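Local coordinates for protein ML032222a iGluR (PDB 4YKI) that probably acts as a subunit of a glycine-activated ionotropic glutamate receptor channel in a comb jelly, its ligand-binding domain holding glycine, at residues E147-T152 with E208-E213; R61-L66 with I88-S93; K169-A174 with F183-E188; G189-H194 with F212-G217. One frame throughout, in Å; residues are numbered along the deposited sequence.

Contact 1 of 4, residues E147-T152 with E208-E213. With MG (magnesium ion), chain D.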
loop_
_atom_site.group_PDB
_atom_site.type_symbol
_atom_site.label_atom_id
_atom_site.label_comp_id
_atom_site.label_asym_id
_atom_site.label_seq_id
_atom_site.Cartn_x
_atom_site.Cartn_y
_atom_site.Cartn_z
ATOM N N GLU B 147 -0.897 19.798 -0.971
ATOM C CA GLU B 147 -0.430 20.995 -0.273
ATOM C C GLU B 147 0.367 20.620 0.979
ATOM O O GLU B 147 1.437 21.162 1.224
ATOM C CB GLU B 147 -1.620 21.867 0.103
ATOM C CG GLU B 147 -1.219 23.167 0.785
ATOM C CD GLU B 147 -2.388 23.916 1.379
ATOM O OE1 GLU B 147 -3.078 23.328 2.238
ATOM O OE2 GLU B 147 -2.606 25.087 1.000
ATOM N N THR B 148 -0.167 19.699 1.769
ATOM C CA THR B 148 0.520 19.288 2.987
ATOM C C THR B 148 1.884 18.676 2.680
ATOM O O THR B 148 2.887 19.010 3.328
ATOM C CB THR B 148 -0.351 18.308 3.778
ATOM O OG1 THR B 148 -1.452 19.023 4.350
ATOM C CG2 THR B 148 0.429 17.683 4.912
ATOM N N LEU B 149 1.942 17.791 1.691
ATOM C CA LEU B 149 3.229 17.194 1.342
ATOM C C LEU B 149 4.226 18.214 0.863
ATOM O O LEU B 149 5.398 18.147 1.228
ATOM C CB LEU B 149 3.090 16.098 0.297
ATOM C CG LEU B 149 2.461 14.782 0.728
ATOM C CD1 LEU B 149 2.737 13.722 -0.365
ATOM C CD2 LEU B 149 2.970 14.337 2.096
ATOM N N LEU B 150 3.800 19.139 0.020
ATOM C CA LEU B 150 4.731 20.136 -0.478
ATOM C C LEU B 150 5.198 21.071 0.652
ATOM O O LEU B 150 6.360 21.467 0.677
ATOM C CB LEU B 150 4.135 20.922 -1.649
ATOM C CG LEU B 150 4.384 20.261 -3.022
ATOM C CD1 LEU B 150 3.756 18.891 -3.168
ATOM C CD2 LEU B 150 3.884 21.185 -4.113
ATOM N N LYS B 151 4.301 21.396 1.586
ATOM C CA LYS B 151 4.637 22.308 2.682
ATOM C C LYS B 151 5.518 21.681 3.760
ATOM O O LYS B 151 6.171 22.399 4.523
ATOM C CB LYS B 151 3.365 22.869 3.331
ATOM C CG LYS B 151 2.666 23.940 2.508
ATOM C CD LYS B 151 3.398 25.279 2.613
ATOM C CE LYS B 151 3.004 26.014 3.878
ATOM N NZ LYS B 151 3.732 27.307 4.031
ATOM N N THR B 152 5.519 20.355 3.832
ATOM C CA THR B 152 6.304 19.629 4.826
ATOM C C THR B 152 7.565 18.986 4.207
ATOM O O THR B 152 8.407 18.474 4.930
ATOM C CB THR B 152 5.427 18.610 5.626
ATOM O OG1 THR B 152 4.936 17.583 4.770
ATOM C CG2 THR B 152 4.225 19.316 6.271
ATOM N N GLU B 208 5.654 11.287 -11.802
ATOM C CA GLU B 208 5.065 11.366 -10.472
ATOM C C GLU B 208 6.167 11.343 -9.429
ATOM O O GLU B 208 7.259 10.801 -9.684
ATOM C CB GLU B 208 4.076 10.231 -10.274
ATOM C CG GLU B 208 2.913 10.356 -11.217
ATOM C CD GLU B 208 1.777 9.413 -10.937
ATOM O OE1 GLU B 208 1.794 8.732 -9.885
ATOM O OE2 GLU B 208 0.847 9.365 -11.779
ATOM N N PHE B 209 5.919 11.962 -8.282
ATOM C CA PHE B 209 6.848 11.978 -7.162
ATOM C C PHE B 209 6.088 11.860 -5.850
ATOM O O PHE B 209 4.899 12.156 -5.809
ATOM C CB PHE B 209 7.745 13.223 -7.184
ATOM C CG PHE B 209 7.000 14.539 -7.169
ATOM C CD1 PHE B 209 6.396 15.032 -8.316
ATOM C CD2 PHE B 209 6.960 15.305 -6.015
ATOM C CE1 PHE B 209 5.733 16.238 -8.298
ATOM C CE2 PHE B 209 6.294 16.527 -6.006
ATOM C CZ PHE B 209 5.701 16.983 -7.145
ATOM N N GLN B 210 6.789 11.429 -4.807
ATOM C CA GLN B 210 6.211 11.059 -3.515
ATOM C C GLN B 210 5.448 9.737 -3.637
ATOM O O GLN B 210 4.858 9.417 -4.675
ATOM C CB GLN B 210 5.274 12.121 -2.912
ATOM C CG GLN B 210 5.899 13.443 -2.526
ATOM C CD GLN B 210 6.773 13.363 -1.276
ATOM O OE1 GLN B 210 6.552 12.557 -0.352
ATOM N NE2 GLN B 210 7.790 14.198 -1.252
ATOM N N SER B 211 5.489 8.971 -2.566
ATOM C CA SER B 211 4.810 7.699 -2.477
ATOM C C SER B 211 3.900 7.698 -1.284
ATOM O O SER B 211 4.363 7.924 -0.166
ATOM C CB SER B 211 5.867 6.620 -2.296
ATOM O OG SER B 211 5.295 5.366 -2.026
ATOM N N PHE B 212 2.621 7.393 -1.502
ATOM C CA PHE B 212 1.648 7.326 -0.420
ATOM C C PHE B 212 0.506 6.380 -0.817
ATOM O O PHE B 212 0.549 5.760 -1.873
ATOM C CB PHE B 212 1.169 8.736 -0.018
ATOM C CG PHE B 212 0.505 9.497 -1.128
ATOM C CD1 PHE B 212 1.246 10.255 -1.992
ATOM C CD2 PHE B 212 -0.871 9.448 -1.299
ATOM C CE1 PHE B 212 0.652 10.943 -3.019
ATOM C CE2 PHE B 212 -1.475 10.125 -2.335
ATOM C CZ PHE B 212 -0.701 10.878 -3.197
ATOM N N GLU B 213 -0.469 6.255 0.069
ATOM C CA GLU B 213 -1.608 5.365 -0.105
ATOM C C GLU B 213 -2.893 6.148 0.008
ATOM O O GLU B 213 -2.953 7.191 0.669
ATOM C CB GLU B 213 -1.661 4.368 1.046
ATOM C CG GLU B 213 -0.548 3.386 1.089
ATOM C CD GLU B 213 -0.697 2.264 0.087
ATOM O OE1 GLU B 213 -1.741 2.171 -0.613
ATOM O OE2 GLU B 213 0.233 1.419 0.029
HETATM MG MG MG D . 0.577 -0.065 -1.358
HETATM O O HOH W 1 -1.474 -0.110 -1.845
HETATM O O HOH W 2 2.562 -0.034 -0.649
#
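Leu149 of helix 145-152 puts its CD1 methyl against strand 202-218, part of the mixed sheet in a bilobed ligand-binding domain of the periplasmic-binding-protein type. The methyl sits 3.8 Å from Gln210 CG and 4.1 Å from Phe212 CD1, two residues on the same side of the strand. Leu149 and Gln210 slide past one another with their chains running in opposite senses. CG of Leu149 stands opposite the carbonyl carbon (chi1 -72°), and this turns the isobutyl group toward the strand. A looser touch lies alongside, where Leu150 CD1 approaches the Phe209 ring obliquely, 4.5 Å from CE2. No hydrogen bond joins helix and strand; the axes of 147-152 and 209-213 approach to 11.0 Å, with 120° between their directions.

Farther out, Leu150 also rests on Val162 of helix 157-164, the Phe212 ring meets that of His145, and Leu149 packs on Glu237 of the second subunit. Glu213, next along the strand, turns to the subunit interface, where Asp110 and the same two residues of the second subunit share its magnesium ion. The Glu213 chain bends at chi2, so that its OE2 binds the magnesium ion at 2.1 Å and its OE1 accepts a 2.6 Å hydrogen bond from a water on that same ion.

Contact 2 of 4, residues R61-L66 with I88-S93. With GLY (glycine), chain E.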
loop_
_atom_site.group_PDB
_atom_site.type_symbol
_atom_site.label_atom_id
_atom_site.label_comp_id
_atom_site.label_asym_id
_atom_site.label_seq_id
_atom_site.Cartn_x
_atom_site.Cartn_y
_atom_site.Cartn_z
ATOM N N ARG B 61 -16.121 21.737 3.158
ATOM C CA ARG B 61 -15.869 20.931 1.957
ATOM C C ARG B 61 -14.370 20.677 1.680
ATOM O O ARG B 61 -13.955 20.465 0.553
ATOM C CB ARG B 61 -16.653 21.474 0.756
ATOM C CG ARG B 61 -18.219 21.433 0.907
ATOM C CD ARG B 61 -18.785 19.976 0.997
ATOM N NE ARG B 61 -20.237 19.897 0.780
ATOM C CZ ARG B 61 -21.161 20.095 1.716
ATOM N NH1 ARG B 61 -20.806 20.381 2.958
ATOM N NH2 ARG B 61 -22.451 19.983 1.419
ATOM N N LYS B 62 -13.583 20.664 2.747
ATOM C CA LYS B 62 -12.165 20.344 2.657
ATOM C C LYS B 62 -11.879 18.890 3.051
ATOM O O LYS B 62 -12.618 18.277 3.822
ATOM C CB LYS B 62 -11.339 21.260 3.571
ATOM C CG LYS B 62 -11.595 22.749 3.426
ATOM C CD LYS B 62 -11.446 23.231 1.999
ATOM C CE LYS B 62 -11.694 24.723 1.924
ATOM N NZ LYS B 62 -11.861 25.218 0.536
ATOM N N PHE B 63 -10.771 18.355 2.559
ATOM C CA PHE B 63 -10.292 17.059 3.007
ATOM C C PHE B 63 -9.716 17.171 4.426
ATOM O O PHE B 63 -10.125 16.440 5.325
ATOM C CB PHE B 63 -9.279 16.463 2.013
ATOM C CG PHE B 63 -9.909 15.633 0.929
ATOM C CD1 PHE B 63 -10.661 16.225 -0.070
ATOM C CD2 PHE B 63 -9.769 14.260 0.920
ATOM C CE1 PHE B 63 -11.257 15.454 -1.060
ATOM C CE2 PHE B 63 -10.366 13.490 -0.058
ATOM C CZ PHE B 63 -11.116 14.088 -1.048
ATOM N N GLY B 64 -8.789 18.111 4.616
ATOM C CA GLY B 64 -8.305 18.476 5.939
ATOM C C GLY B 64 -6.797 18.598 6.055
ATOM O O GLY B 64 -6.039 17.739 5.565
ATOM N N ALA B 65 -6.368 19.658 6.728
ATOM C CA ALA B 65 -4.974 19.906 7.002
ATOM C C ALA B 65 -4.867 20.614 8.338
ATOM O O ALA B 65 -5.862 21.137 8.863
ATOM C CB ALA B 65 -4.345 20.767 5.891
ATOM N N LEU B 66 -3.653 20.639 8.875
ATOM C CA LEU B 66 -3.372 21.273 10.150
ATOM C C LEU B 66 -2.884 22.713 9.932
ATOM O O LEU B 66 -1.910 22.954 9.203
ATOM C CB LEU B 66 -2.314 20.465 10.897
ATOM C CG LEU B 66 -1.856 21.005 12.257
ATOM C CD1 LEU B 66 -2.990 21.150 13.240
ATOM C CD2 LEU B 66 -0.827 20.045 12.811
ATOM N N ILE B 88 -13.585 8.045 7.993
ATOM C CA ILE B 88 -13.559 8.853 6.777
ATOM C C ILE B 88 -13.473 7.872 5.614
ATOM O O ILE B 88 -12.455 7.161 5.467
ATOM C CB ILE B 88 -12.396 9.839 6.772
ATOM C CG1 ILE B 88 -12.494 10.807 7.972
ATOM C CG2 ILE B 88 -12.373 10.599 5.452
ATOM C CD1 ILE B 88 -11.250 11.676 8.154
ATOM N N ALA B 89 -14.558 7.788 4.830
ATOM C CA ALA B 89 -14.678 6.855 3.708
ATOM C C ALA B 89 -14.546 7.622 2.397
ATOM O O ALA B 89 -15.530 8.162 1.869
ATOM C CB ALA B 89 -15.984 6.113 3.789
ATOM N N ILE B 90 -13.313 7.704 1.885
ATOM C CA ILE B 90 -12.985 8.453 0.680
ATOM C C ILE B 90 -11.594 7.975 0.266
ATOM O O ILE B 90 -11.006 7.116 0.935
ATOM C CB ILE B 90 -13.045 9.987 0.987
ATOM C CG1 ILE B 90 -13.140 10.873 -0.272
ATOM C CG2 ILE B 90 -11.871 10.394 1.888
ATOM C CD1 ILE B 90 -14.181 10.453 -1.305
ATOM N N ASP B 91 -11.069 8.501 -0.837
ATOM C CA ASP B 91 -9.640 8.359 -1.129
ATOM C C ASP B 91 -8.859 9.284 -0.213
ATOM O O ASP B 91 -8.480 10.383 -0.595
ATOM C CB ASP B 91 -9.360 8.650 -2.599
ATOM C CG ASP B 91 -9.802 10.038 -3.056
ATOM O OD1 ASP B 91 -10.948 10.455 -2.762
ATOM O OD2 ASP B 91 -8.974 10.700 -3.762
ATOM N N LEU B 92 -8.612 8.822 1.009
ATOM C CA LEU B 92 -7.930 9.650 2.003
ATOM C C LEU B 92 -6.437 9.342 1.954
ATOM O O LEU B 92 -5.997 8.246 2.320
ATOM C CB LEU B 92 -8.461 9.457 3.425
ATOM C CG LEU B 92 -7.980 10.500 4.436
ATOM C CD1 LEU B 92 -8.533 11.895 4.136
ATOM C CD2 LEU B 92 -8.342 10.073 5.832
ATOM N N SER B 93 -5.645 10.320 1.528
ATOM C CA SER B 93 -4.208 10.115 1.375
ATOM C C SER B 93 -3.517 10.023 2.720
ATOM O O SER B 93 -3.847 10.740 3.669
ATOM C CB SER B 93 -3.615 11.261 0.591
ATOM O OG SER B 93 -4.297 11.355 -0.644
HETATM N N GLY E . -7.178 12.690 -1.726
HETATM C CA GLY E . -7.034 14.056 -1.171
HETATM C C GLY E . -6.663 14.086 0.292
HETATM O O GLY E . -6.424 15.202 0.802
HETATM O OXT GLY E . -6.630 13.019 0.941
#
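Aromatic packing beside a bound ligand joins the loop at Phe63 to the corner formed by Ile90, Asp91 and Leu92. The loop follows strand 52-56; the corner lies where the chain leaves the parallel sheet at strand 87-89 and enters the mixed sheet at strand 91-93. Phe63 CE2 lies 3.8 Å from Ile90 CG1, an oblique approach, and Leu92 CD1 sits at the ring edge, 4.2 Å from Phe63 CD2. CG1 of Ile90 is swung opposite its backbone N (chi1 -162°), toward the ring. The Asp91 carboxylate stands nearly upright to that ring, the planes 82° apart, with OD1 4.0 Å from Phe63 CZ.

One face of Phe63 lies over the bound glycine, whose CA is 3.4 Å from the ring plane and offset toward the rim. Asp91, at the centre of an inverse gamma turn, offers its carbonyl O to the ligand N at 2.9 Å, and its OD2 adds a weak bond. Ser93 N gives an almost straight bond (174°) to the ligand OXT at 2.9 Å. Glu188, Arg98 and His145 complete the hydrogen bonding of the glycine, and Arg144 makes a cation-pi contact with Phe63. An aromatic ring over the ligand backbone, strand amide and carbonyl groups beside it, and an arginine on the carboxylate are characteristic of the amino acid site of ionotropic glutamate receptors.

Contact 3 of 4, residues K169-A174 with F183-E188. With GLY (glycine), chain E.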
loop_
_atom_site.group_PDB
_atom_site.type_symbol
_atom_site.label_atom_id
_atom_site.label_comp_id
_atom_site.label_asym_id
_atom_site.label_seq_id
_atom_site.Cartn_x
_atom_site.Cartn_y
_atom_site.Cartn_z
ATOM N N LYS B 169 -9.791 26.269 -4.473
ATOM C CA LYS B 169 -10.807 25.958 -3.473
ATOM C C LYS B 169 -11.094 24.468 -3.326
ATOM O O LYS B 169 -11.317 23.979 -2.206
ATOM C CB LYS B 169 -12.116 26.666 -3.851
ATOM C CG LYS B 169 -13.196 26.585 -2.785
ATOM C CD LYS B 169 -14.407 27.446 -3.120
ATOM C CE LYS B 169 -15.294 26.782 -4.165
ATOM N NZ LYS B 169 -16.609 27.470 -4.310
ATOM N N ASP B 170 -11.152 23.774 -4.460
ATOM C CA ASP B 170 -11.614 22.393 -4.529
ATOM C C ASP B 170 -11.254 21.846 -5.907
ATOM O O ASP B 170 -10.673 22.569 -6.731
ATOM C CB ASP B 170 -13.127 22.290 -4.222
ATOM C CG ASP B 170 -14.008 23.105 -5.148
ATOM O OD1 ASP B 170 -13.651 23.439 -6.278
ATOM O OD2 ASP B 170 -15.154 23.397 -4.725
ATOM N N LEU B 171 -11.554 20.580 -6.146
ATOM C CA LEU B 171 -11.142 19.934 -7.381
ATOM C C LEU B 171 -11.802 20.574 -8.593
ATOM O O LEU B 171 -11.159 20.742 -9.633
ATOM C CB LEU B 171 -11.459 18.453 -7.313
ATOM C CG LEU B 171 -10.944 17.624 -8.481
ATOM C CD1 LEU B 171 -9.420 17.717 -8.634
ATOM C CD2 LEU B 171 -11.367 16.171 -8.248
ATOM N N ASN B 172 -13.079 20.939 -8.506
ATOM C CA ASN B 172 -13.734 21.595 -9.636
ATOM C C ASN B 172 -13.067 22.908 -9.997
ATOM O O ASN B 172 -12.838 23.181 -11.171
ATOM C CB ASN B 172 -15.217 21.824 -9.358
ATOM C CG ASN B 172 -16.024 20.542 -9.381
ATOM O OD1 ASN B 172 -15.599 19.524 -9.925
ATOM N ND2 ASN B 172 -17.210 20.587 -8.775
ATOM N N HIS B 173 -12.761 23.719 -9.004
ATOM C CA HIS B 173 -12.093 24.998 -9.215
ATOM C C HIS B 173 -10.720 24.779 -9.829
ATOM O O HIS B 173 -10.304 25.510 -10.749
ATOM C CB HIS B 173 -11.970 25.743 -7.879
ATOM C CG HIS B 173 -11.350 27.099 -7.985
ATOM N ND1 HIS B 173 -10.525 27.609 -7.006
ATOM C CD2 HIS B 173 -11.434 28.054 -8.942
ATOM C CE1 HIS B 173 -10.125 28.819 -7.353
ATOM N NE2 HIS B 173 -10.661 29.112 -8.527
ATOM N N ALA B 174 -9.995 23.778 -9.342
ATOM C CA ALA B 174 -8.668 23.491 -9.859
ATOM C C ALA B 174 -8.733 23.075 -11.321
ATOM O O ALA B 174 -7.931 23.543 -12.139
ATOM C CB ALA B 174 -8.008 22.391 -9.045
ATOM N N PHE B 183 -1.344 27.022 -17.083
ATOM C CA PHE B 183 -1.507 26.689 -15.687
ATOM C C PHE B 183 -0.961 25.286 -15.434
ATOM O O PHE B 183 -1.122 24.377 -16.293
ATOM C CB PHE B 183 -2.985 26.782 -15.291
ATOM C CG PHE B 183 -3.212 26.769 -13.795
ATOM C CD1 PHE B 183 -2.981 27.906 -13.051
ATOM C CD2 PHE B 183 -3.602 25.604 -13.137
ATOM C CE1 PHE B 183 -3.157 27.906 -11.686
ATOM C CE2 PHE B 183 -3.780 25.601 -11.751
ATOM C CZ PHE B 183 -3.573 26.742 -11.039
ATOM N N VAL B 184 -0.289 25.122 -14.292
ATOM C CA VAL B 184 0.131 23.820 -13.801
ATOM C C VAL B 184 -0.654 23.509 -12.509
ATOM O O VAL B 184 -0.607 24.269 -11.522
ATOM C CB VAL B 184 1.642 23.776 -13.488
ATOM C CG1 VAL B 184 2.038 22.419 -12.889
ATOM C CG2 VAL B 184 2.474 24.048 -14.727
ATOM N N PHE B 185 -1.360 22.391 -12.513
ATOM C CA PHE B 185 -2.087 21.907 -11.351
ATOM C C PHE B 185 -1.329 20.712 -10.801
ATOM O O PHE B 185 -1.017 19.779 -11.533
ATOM C CB PHE B 185 -3.519 21.540 -11.760
ATOM C CG PHE B 185 -4.367 20.941 -10.652
ATOM C CD1 PHE B 185 -4.259 21.363 -9.338
ATOM C CD2 PHE B 185 -5.288 19.961 -10.952
ATOM C CE1 PHE B 185 -5.066 20.781 -8.352
ATOM C CE2 PHE B 185 -6.077 19.400 -9.965
ATOM C CZ PHE B 185 -5.943 19.813 -8.675
ATOM N N ILE B 186 -1.019 20.763 -9.507
ATOM C CA ILE B 186 -0.271 19.712 -8.831
ATOM C C ILE B 186 -1.227 19.001 -7.886
ATOM O O ILE B 186 -1.736 19.625 -6.951
ATOM C CB ILE B 186 0.910 20.308 -8.016
ATOM C CG1 ILE B 186 1.826 21.154 -8.913
ATOM C CG2 ILE B 186 1.705 19.197 -7.306
ATOM C CD1 ILE B 186 2.874 21.980 -8.159
ATOM N N ASP B 187 -1.472 17.723 -8.133
ATOM C CA ASP B 187 -2.438 16.965 -7.336
ATOM C C ASP B 187 -2.037 15.486 -7.299
ATOM O O ASP B 187 -0.852 15.190 -7.157
ATOM C CB ASP B 187 -3.886 17.196 -7.811
ATOM C CG ASP B 187 -4.897 16.855 -6.725
ATOM O OD1 ASP B 187 -5.043 17.675 -5.778
ATOM O OD2 ASP B 187 -5.488 15.756 -6.792
ATOM N N GLU B 188 -3.013 14.577 -7.402
ATOM C CA GLU B 188 -2.798 13.155 -7.136
ATOM C C GLU B 188 -3.044 12.339 -8.400
ATOM O O GLU B 188 -4.035 12.526 -9.088
ATOM C CB GLU B 188 -3.709 12.687 -5.987
ATOM C CG GLU B 188 -3.509 13.484 -4.711
ATOM C CD GLU B 188 -4.408 13.053 -3.567
ATOM O OE1 GLU B 188 -5.444 12.389 -3.814
ATOM O OE2 GLU B 188 -4.089 13.443 -2.410
HETATM N N GLY E . -7.178 12.690 -1.726
HETATM C CA GLY E . -7.034 14.056 -1.171
HETATM C C GLY E . -6.663 14.086 0.292
HETATM O O GLY E . -6.424 15.202 0.802
HETATM O OXT GLY E . -6.630 13.019 0.941
#
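The start of helix 171-179 packs against strand 183-188 and draws closer to it, from 9.2 Å between the CA atoms of Leu171 and Asp187 to 6.9 Å between those of Ala174 and Phe185. Ala174 CB presses on one face of the Phe185 ring as a CH-pi contact, 3.5 Å from the ring centroid and 21° off the normal, displaced toward the CZ rim. Leu171 CD1 comes to the ring edge instead, 4.0 Å from Phe185 CE2, and the two side chains cross at about a right angle. With CG of Phe185 opposite the backbone N (chi1 177°), the ring extends from the strand to the helix.

This is the packing of a beta-alpha-beta crossover: strands 166-168 and 183-188 both run parallel to strand 137-141, and the helix connects them. With an alanine in place of Phe185, the Ala174 methyl would probably lose the face it rests on and Leu171 its edge contact, opening a gap between helix and strand. Asp170 N-caps the helix, OD1 taking His173 N at 2.9 Å almost in line with its own C-O bond. His173 ND1 in turn accepts Lys169 N at 3.0 Å in the imidazole plane. At the strand's far end the extended side chain of Glu188 carries OE1 to the N of the bound glycine, at 2.7 Å, while OE2 bonds Ser93 OG.

Contact 4 of 4, residues G189-H194 with F212-G217. With MG (magnesium ion), chain D.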
loop_
_atom_site.group_PDB
_atom_site.type_symbol
_atom_site.label_atom_id
_atom_site.label_comp_id
_atom_site.label_asym_id
_atom_site.label_seq_id
_atom_site.Cartn_x
_atom_site.Cartn_y
_atom_site.Cartn_z
ATOM N N GLY B 189 -2.146 11.398 -8.659
ATOM C CA GLY B 189 -2.176 10.614 -9.875
ATOM C C GLY B 189 -3.528 10.023 -10.259
ATOM O O GLY B 189 -4.007 10.238 -11.366
ATOM N N PRO B 190 -4.158 9.248 -9.380
ATOM C CA PRO B 190 -5.384 8.557 -9.807
ATOM C C PRO B 190 -6.543 9.515 -10.081
ATOM O O PRO B 190 -7.357 9.304 -10.981
ATOM C CB PRO B 190 -5.684 7.629 -8.622
ATOM C CG PRO B 190 -4.325 7.412 -7.979
ATOM C CD PRO B 190 -3.639 8.726 -8.107
ATOM N N VAL B 191 -6.614 10.598 -9.306
ATOM C CA VAL B 191 -7.655 11.596 -9.462
ATOM C C VAL B 191 -7.496 12.310 -10.798
ATOM O O VAL B 191 -8.466 12.530 -11.531
ATOM C CB VAL B 191 -7.612 12.602 -8.283
ATOM C CG1 VAL B 191 -8.558 13.769 -8.490
ATOM C CG2 VAL B 191 -7.940 11.882 -6.972
ATOM N N LEU B 192 -6.276 12.688 -11.128
ATOM C CA LEU B 192 -6.023 13.359 -12.392
ATOM C C LEU B 192 -6.223 12.405 -13.553
ATOM O O LEU B 192 -6.788 12.809 -14.582
ATOM C CB LEU B 192 -4.622 13.970 -12.408
ATOM C CG LEU B 192 -4.413 15.070 -11.376
ATOM C CD1 LEU B 192 -3.025 15.683 -11.498
ATOM C CD2 LEU B 192 -5.467 16.137 -11.482
ATOM N N ALA B 193 -5.792 11.158 -13.417
ATOM C CA ALA B 193 -5.933 10.181 -14.503
ATOM C C ALA B 193 -7.394 10.030 -14.887
ATOM O O ALA B 193 -7.759 10.036 -16.078
ATOM C CB ALA B 193 -5.344 8.835 -14.104
ATOM N N HIS B 194 -8.260 9.908 -13.894
ATOM C CA HIS B 194 -9.661 9.729 -14.167
ATOM C C HIS B 194 -10.317 10.972 -14.752
ATOM O O HIS B 194 -11.033 10.908 -15.770
ATOM C CB HIS B 194 -10.414 9.335 -12.904
ATOM C CG HIS B 194 -11.876 9.242 -13.139
ATOM N ND1 HIS B 194 -12.448 8.182 -13.808
ATOM C CD2 HIS B 194 -12.869 10.124 -12.905
ATOM C CE1 HIS B 194 -13.744 8.391 -13.920
ATOM N NE2 HIS B 194 -14.030 9.564 -13.385
ATOM N N PHE B 212 2.621 7.393 -1.502
ATOM C CA PHE B 212 1.648 7.326 -0.420
ATOM C C PHE B 212 0.506 6.380 -0.817
ATOM O O PHE B 212 0.549 5.760 -1.873
ATOM C CB PHE B 212 1.169 8.736 -0.018
ATOM C CG PHE B 212 0.505 9.497 -1.128
ATOM C CD1 PHE B 212 1.246 10.255 -1.992
ATOM C CD2 PHE B 212 -0.871 9.448 -1.299
ATOM C CE1 PHE B 212 0.652 10.943 -3.019
ATOM C CE2 PHE B 212 -1.475 10.125 -2.335
ATOM C CZ PHE B 212 -0.701 10.878 -3.197
ATOM N N GLU B 213 -0.469 6.255 0.069
ATOM C CA GLU B 213 -1.608 5.365 -0.105
ATOM C C GLU B 213 -2.893 6.148 0.008
ATOM O O GLU B 213 -2.953 7.191 0.669
ATOM C CB GLU B 213 -1.661 4.368 1.046
ATOM C CG GLU B 213 -0.548 3.386 1.089
ATOM C CD GLU B 213 -0.697 2.264 0.087
ATOM O OE1 GLU B 213 -1.741 2.171 -0.613
ATOM O OE2 GLU B 213 0.233 1.419 0.029
ATOM N N TYR B 214 -3.949 5.598 -0.581
ATOM C CA TYR B 214 -5.303 5.884 -0.174
ATOM C C TYR B 214 -5.769 4.832 0.835
ATOM O O TYR B 214 -5.542 3.631 0.664
ATOM C CB TYR B 214 -6.265 5.883 -1.374
ATOM C CG TYR B 214 -6.051 6.993 -2.365
ATOM C CD1 TYR B 214 -5.668 8.264 -1.951
ATOM C CD2 TYR B 214 -6.255 6.780 -3.711
ATOM C CE1 TYR B 214 -5.499 9.301 -2.885
ATOM C CE2 TYR B 214 -6.116 7.795 -4.627
ATOM C CZ TYR B 214 -5.730 9.046 -4.224
ATOM O OH TYR B 214 -5.589 10.010 -5.186
ATOM N N ALA B 215 -6.401 5.303 1.901
ATOM C CA ALA B 215 -6.935 4.461 2.933
ATOM C C ALA B 215 -8.169 5.160 3.488
ATOM O O ALA B 215 -8.539 6.247 3.024
ATOM C CB ALA B 215 -5.896 4.238 4.020
ATOM N N PHE B 216 -8.842 4.530 4.444
ATOM C CA PHE B 216 -9.897 5.207 5.191
ATOM C C PHE B 216 -9.267 5.784 6.474
ATOM O O PHE B 216 -8.245 5.288 6.979
ATOM C CB PHE B 216 -11.042 4.235 5.523
ATOM C CG PHE B 216 -11.887 3.800 4.339
ATOM C CD1 PHE B 216 -11.787 4.374 3.089
ATOM C CD2 PHE B 216 -12.819 2.803 4.523
ATOM C CE1 PHE B 216 -12.596 3.946 2.040
ATOM C CE2 PHE B 216 -13.630 2.379 3.472
ATOM C CZ PHE B 216 -13.505 2.976 2.245
ATOM N N GLY B 217 -9.889 6.830 7.010
ATOM C CA GLY B 217 -9.437 7.429 8.261
ATOM C C GLY B 217 -10.247 6.949 9.448
ATOM O O GLY B 217 -11.460 6.791 9.342
HETATM MG MG MG D . 0.577 -0.065 -1.358
HETATM O O HOH W 1 -1.474 -0.110 -1.845
HETATM O O HOH W 2 2.562 -0.034 -0.649
#
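Pro190, in the first turn of helix 189-195, and Tyr214 of strand 202-218 come at each other from opposite directions. The apolar part of the contact is Pro190 CG, 3.8 Å from Tyr214 CE2, with CB of the proline close behind; the approach to the ring is oblique. Around the phenol oxygen the packing is also by carbon: Val191 CG2 is 3.5 Å from Tyr214 OH, and Pro190 CD is 3.7 Å from it. Val191 crosses the tyrosine at about a right angle. The ring reaches the helix because CG of Tyr214 stands opposite the carbonyl carbon, beside the backbone N (chi1 -67°).

Hydrogen bonding plays no part between the two segments themselves. Tyr214 OH bonds instead to OE1 of Glu188, the N-cap residue of this same helix. Glu188 also holds the N of the bound glycine, which makes the tyrosine a support for the carboxylate that binds the ligand's amino group, as well as a wall of the pocket. A phenylalanine here would probably leave Glu188 OE1 without its hydroxyl mate and the carboxylate less firmly fixed.

The Phe20 ring meets Tyr214 with planes at about 75°, and Asp91 and Ser93 of strand 91-93 touch it too. The helix follows directly on strand 183-188, where Leu192 packs on Phe185, while Pro190 also rests on Ala111 of strand 109-118.

How the contacts relate
From the N terminus, contact 2 closes first, bringing 61-66 and 88-93 together where the chain passes from the parallel to the mixed sheet. Contact 1 opens next at 147-152 and closes only at 208-213, enclosing all of contact 3, which closes a short loop by packing helix 171-179 on the strand that follows it. Contact 4 opens right after contact 3, still within the span of contact 1, and ends on the same strand, sharing Phe212 and Glu213. Strand 202-218 therefore receives one helix from contact 1 and another from contact 4, and pairs with strand 91-93 of contact 2. Contacts 2, 3 and 4 converge on the bound glycine, linked by Ser93, Glu188 and Tyr214.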